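Local coordinates for protein acyl-CoA hydrolase (Bacillus cereus, PDB 1Y7U) that probably hydrolyses the thioester bond of long-chain fatty acyl-CoA molecules, and binds coenzyme A and calcium, at residues D47-I52 / V98-V103. Sequence-based numbering, arbitrary orientation.
Sequences DMVASI and VFVKVV
Ala50 places its methyl group against two valines of the strand: CB lies 3.7 Å from Val98 CG1 and 3.8 Å from Val100 CG2. The two valines have nearly the same first torsion yet present different branches. In Val98 the touching CG1 is anti to the backbone N (chi1 -175°), whereas in Val100 the branch that meets Ala50 is CG2, which stands anti to the carbonyl carbon. The other methyl of Val100, CG1, goes to Val49 CG1 at 4.2 Å, a looser contact at the flank of the helix. Alternation along the strand explains the pairing, since Val98 and Val100 face the helix while Phe99 between them points away and meets Phe119 edge-to-face. The axes of segments 47-52 and 98-103 approach to 8.6 Å, their N-to-C directions 138° apart. The nearest CA atoms, of Ala50 and Val98, are 6.0 Å apart, consistent with the small alanine side chain. Of the sheet's other strands, adjacent 112-125 packs Phe122 on Ala50, and 20-25 packs Val20 on Val49. On another side of the helix, Ser51 OG donates to Met48 O (2.8 Å) and is hydrogen-bonded to NH1 of Arg25 of a third subunit. Helix 39-58 against strand 95-105 belongs to the hotdog arrangement, a central helix wrapped by an antiparallel sheet. With no hydrogen bond joining the segments and all four touching residues buried, their mutual contact rests on apolar side-chain packing.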
loop_
_atom_site.group_PDB
_atom_site.type_symbol
_atom_site.label_atom_id
_atom_site.label_comp_id
_atom_site.label_asym_id
_atom_site.label_seq_id
_atom_site.Cartn_x
_atom_site.Cartn_y
_atom_site.Cartn_z
ATOM N N ASP A 47 1.752 -17.181 4.958
ATOM C CA ASP A 47 1.196 -17.751 3.738
ATOM C C ASP A 47 2.011 -17.327 2.516
ATOM O O ASP A 47 2.306 -18.138 1.639
ATOM C CB ASP A 47 -0.266 -17.303 3.581
ATOM C CG ASP A 47 -0.884 -17.742 2.262
ATOM O OD1 ASP A 47 -1.024 -18.963 2.042
ATOM O OD2 ASP A 47 -1.236 -16.866 1.438
HETATM N N MSE A 48 2.389 -16.056 2.477
HETATM C CA MSE A 48 3.133 -15.514 1.353
HETATM C C MSE A 48 4.448 -16.222 1.123
HETATM O O MSE A 48 4.716 -16.752 0.043
HETATM C CB MSE A 48 3.396 -14.027 1.574
HETATM C CG MSE A 48 4.129 -13.346 0.428
HETATM SE SE MSE A 48 3.186 -13.440 -1.268
HETATM C CE MSE A 48 4.310 -14.741 -2.114
ATOM N N VAL A 49 5.271 -16.220 2.154
ATOM C CA VAL A 49 6.576 -16.828 2.093
ATOM C C VAL A 49 6.448 -18.340 1.835
ATOM O O VAL A 49 7.300 -18.952 1.192
ATOM C CB VAL A 49 7.319 -16.510 3.405
ATOM C CG1 VAL A 49 7.233 -17.672 4.368
ATOM C CG2 VAL A 49 8.737 -16.102 3.105
ATOM N N ALA A 50 5.362 -18.932 2.317
ATOM C CA ALA A 50 5.108 -20.357 2.133
ATOM C C ALA A 50 4.660 -20.685 0.707
ATOM O O ALA A 50 4.981 -21.745 0.172
ATOM C CB ALA A 50 4.057 -20.808 3.106
ATOM N N SER A 51 3.891 -19.785 0.103
ATOM C CA SER A 51 3.428 -19.994 -1.256
ATOM C C SER A 51 4.641 -19.997 -2.179
ATOM O O SER A 51 4.629 -20.629 -3.235
ATOM C CB SER A 51 2.463 -18.885 -1.677
ATOM O OG SER A 51 3.147 -17.705 -2.063
ATOM N N ILE A 52 5.689 -19.281 -1.785
ATOM C CA ILE A 52 6.898 -19.236 -2.592
ATOM C C ILE A 52 7.596 -20.582 -2.469
ATOM O O ILE A 52 8.080 -21.123 -3.459
ATOM C CB ILE A 52 7.848 -18.107 -2.137
ATOM C CG1 ILE A 52 7.207 -16.745 -2.425
ATOM C CG2 ILE A 52 9.184 -18.221 -2.857
ATOM C CD1 ILE A 52 8.013 -15.569 -1.946
ATOM N N VAL A 98 3.853 -26.888 4.048
ATOM C CA VAL A 98 4.965 -25.987 4.236
ATOM C C VAL A 98 5.023 -25.514 5.672
ATOM O O VAL A 98 4.043 -24.986 6.213
ATOM C CB VAL A 98 4.838 -24.774 3.303
ATOM C CG1 VAL A 98 6.075 -23.902 3.419
ATOM C CG2 VAL A 98 4.634 -25.244 1.868
ATOM N N PHE A 99 6.173 -25.730 6.294
ATOM C CA PHE A 99 6.374 -25.302 7.667
ATOM C C PHE A 99 6.805 -23.842 7.606
ATOM O O PHE A 99 7.561 -23.441 6.712
ATOM C CB PHE A 99 7.472 -26.126 8.335
ATOM C CG PHE A 99 7.803 -25.671 9.717
ATOM C CD1 PHE A 99 6.900 -25.862 10.762
ATOM C CD2 PHE A 99 8.992 -24.985 9.974
ATOM C CE1 PHE A 99 7.177 -25.373 12.051
ATOM C CE2 PHE A 99 9.280 -24.491 11.258
ATOM C CZ PHE A 99 8.368 -24.684 12.295
ATOM N N VAL A 100 6.311 -23.042 8.541
ATOM C CA VAL A 100 6.670 -21.638 8.576
ATOM C C VAL A 100 7.058 -21.268 9.983
ATOM O O VAL A 100 6.364 -21.589 10.945
ATOM C CB VAL A 100 5.519 -20.740 8.129
ATOM C CG1 VAL A 100 6.020 -19.313 7.999
ATOM C CG2 VAL A 100 4.960 -21.232 6.806
ATOM N N LYS A 101 8.169 -20.562 10.084
ATOM C CA LYS A 101 8.728 -20.159 11.354
ATOM C C LYS A 101 8.834 -18.630 11.396
ATOM O O LYS A 101 9.329 -18.010 10.456
ATOM C CB LYS A 101 10.081 -20.846 11.439
ATOM C CG LYS A 101 10.987 -20.491 12.547
ATOM C CD LYS A 101 12.261 -21.251 12.281
ATOM C CE LYS A 101 13.406 -20.767 13.117
ATOM N NZ LYS A 101 14.614 -21.545 12.744
ATOM N N VAL A 102 8.341 -18.021 12.470
ATOM C CA VAL A 102 8.392 -16.569 12.609
ATOM C C VAL A 102 9.205 -16.186 13.846
ATOM O O VAL A 102 8.846 -16.527 14.973
ATOM C CB VAL A 102 6.974 -15.971 12.724
ATOM C CG1 VAL A 102 7.052 -14.470 12.884
ATOM C CG2 VAL A 102 6.167 -16.319 11.486
ATOM N N VAL A 103 10.295 -15.459 13.622
ATOM C CA VAL A 103 11.184 -15.049 14.696
ATOM C C VAL A 103 11.331 -13.542 14.811
ATOM O O VAL A 103 11.643 -12.869 13.836
ATOM C CB VAL A 103 12.584 -15.641 14.482
ATOM C CG1 VAL A 103 13.517 -15.200 15.594
ATOM C CG2 VAL A 103 12.497 -17.140 14.419
#